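Local structure of ADP-ribose pyrophosphatase (Streptococcus suis, 3O8S) at residues I130-K133 with H134-N137. The protein is a Nudix hydrolase that probably cleaves the pyrophosphate of ADP-ribose or a related nucleoside diphosphate derivative. Numbering follows the deposited sequence.
Sequences ILDK and HKNN
D132 O faces the N136 side chain and takes the straightest hydrogen bond between I130-K133 and H134-N137. N136 ND2 donates to D132 O over 2.8 Å, at 168°. The oxygen lies almost in the amide plane of N136, while the donor is tilted out of the D132 carbonyl plane. N136 CG stands anti to its carbonyl carbon (chi1 -62°), which swings the amide back toward the strand. The backbone N atoms of K135 and N136 add weak bonds to the same D132 O. N136 ND2 also donates to OD2 of D206, the C-terminal residue.

D132 is the N-cap residue of helix 133-136, and its carboxylate makes the capping bond. D132 OD2 accepts a weak bond from K135 N at 3.2 Å. With CG anti to the backbone N (chi1 178°), the carboxylate turns toward the start of the helix. These bonds mark the point where strand 120-132 of the Nudix domain passes directly into the single-turn helix 133-136. K133 O closes the turn. N137 N reaches K133 O at 2.7 Å, in the carbonyl plane; N136 N reaches K133 O from above that plane, at 3.1 Å.

The other side-chain contacts between the two segments are van der Waals. OD2 of D132 lies 3.3 Å from K135 CG, and the two side chains cross at about a right angle. H134 CB packs 3.4 Å from D132 OD2. L131, itself buried, brings CB to 3.6 Å from N136 ND2, and its CD2 lies beside the same amide. K133 CG meets N137 CB at 3.9 Å.

Two side chains have polar partners beyond the segments. The extended K135 chain leads away, and its NZ forms salt bridges with the D206 carboxy terminus and with D108 of the second subunit. The N137 amide is hydrogen-bonded to L181 O and Q188 NE2.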
loop_
_atom_site.group_PDB
_atom_site.type_symbol
_atom_site.label_atom_id
_atom_site.label_comp_id
_atom_site.label_asym_id
_atom_site.label_seq_id
_atom_site.Cartn_x
_atom_site.Cartn_y
_atom_site.Cartn_z
ATOM N N ILE A 130 1.632 2.719 4.270
ATOM C CA ILE A 130 0.801 3.331 3.217
ATOM C C ILE A 130 0.055 4.432 3.944
ATOM O O ILE A 130 -0.878 4.148 4.682
ATOM C CB ILE A 130 -0.137 2.340 2.490
ATOM C CG1 ILE A 130 0.600 1.101 2.037
ATOM C CG2 ILE A 130 -0.893 2.994 1.339
ATOM C CD1 ILE A 130 -0.045 -0.053 2.547
ATOM N N LEU A 131 0.501 5.679 3.805
ATOM C CA LEU A 131 -0.055 6.730 4.622
ATOM C C LEU A 131 -0.651 7.870 3.855
ATOM O O LEU A 131 -0.135 8.302 2.841
ATOM C CB LEU A 131 1.054 7.279 5.554
ATOM C CG LEU A 131 1.656 6.304 6.566
ATOM C CD1 LEU A 131 2.966 6.837 7.117
ATOM C CD2 LEU A 131 0.648 5.957 7.683
ATOM N N ASP A 132 -1.712 8.408 4.406
ATOM C CA ASP A 132 -2.379 9.557 3.857
ATOM C C ASP A 132 -1.561 10.805 4.222
ATOM O O ASP A 132 -1.383 11.085 5.413
ATOM C CB ASP A 132 -3.802 9.610 4.409
ATOM C CG ASP A 132 -4.580 10.800 3.946
ATOM O OD1 ASP A 132 -4.937 10.845 2.751
ATOM O OD2 ASP A 132 -4.823 11.692 4.769
ATOM N N LYS A 133 -1.005 11.499 3.203
ATOM C CA LYS A 133 -0.223 12.739 3.349
ATOM C C LYS A 133 -0.913 13.755 4.291
ATOM O O LYS A 133 -0.259 14.266 5.203
ATOM C CB LYS A 133 0.025 13.409 1.981
ATOM C CG LYS A 133 1.018 14.566 2.059
ATOM C CD LYS A 133 1.198 15.264 0.734
ATOM C CE LYS A 133 2.266 16.329 0.816
ATOM N NZ LYS A 133 2.320 17.135 -0.429
ATOM N N HIS A 134 -2.225 14.013 4.088
ATOM C CA HIS A 134 -3.004 14.971 4.889
ATOM C C HIS A 134 -2.972 14.660 6.396
ATOM O O HIS A 134 -2.951 15.586 7.200
ATOM C CB HIS A 134 -4.458 15.026 4.408
ATOM C CG HIS A 134 -5.278 16.087 5.072
ATOM N ND1 HIS A 134 -6.378 15.766 5.849
ATOM C CD2 HIS A 134 -5.126 17.433 5.062
ATOM C CE1 HIS A 134 -6.871 16.921 6.273
ATOM N NE2 HIS A 134 -6.151 17.953 5.824
ATOM N N LYS A 135 -2.947 13.368 6.767
ATOM C CA LYS A 135 -2.949 12.934 8.163
ATOM C C LYS A 135 -1.546 12.844 8.778
ATOM O O LYS A 135 -1.436 12.811 10.008
ATOM C CB LYS A 135 -3.622 11.556 8.279
ATOM C CG LYS A 135 -5.134 11.550 8.087
ATOM C CD LYS A 135 -5.674 10.139 8.257
ATOM C CE LYS A 135 -7.096 9.995 7.794
ATOM N NZ LYS A 135 -7.624 8.642 8.121
ATOM N N ASN A 136 -0.484 12.795 7.944
ATOM C CA ASN A 136 0.882 12.559 8.421
ATOM C C ASN A 136 1.945 13.601 8.028
ATOM O O ASN A 136 3.012 13.606 8.650
ATOM C CB ASN A 136 1.353 11.187 7.907
ATOM C CG ASN A 136 0.510 10.041 8.420
ATOM O OD1 ASN A 136 0.763 9.487 9.497
ATOM N ND2 ASN A 136 -0.555 9.709 7.694
ATOM N N ASN A 137 1.716 14.414 6.984
ATOM C CA ASN A 137 2.736 15.379 6.521
ATOM C C ASN A 137 2.186 16.820 6.427
ATOM O O ASN A 137 1.000 16.984 6.141
ATOM C CB ASN A 137 3.338 14.934 5.175
ATOM C CG ASN A 137 3.971 13.564 5.243
ATOM O OD1 ASN A 137 3.282 12.534 5.274
ATOM N ND2 ASN A 137 5.296 13.520 5.324
#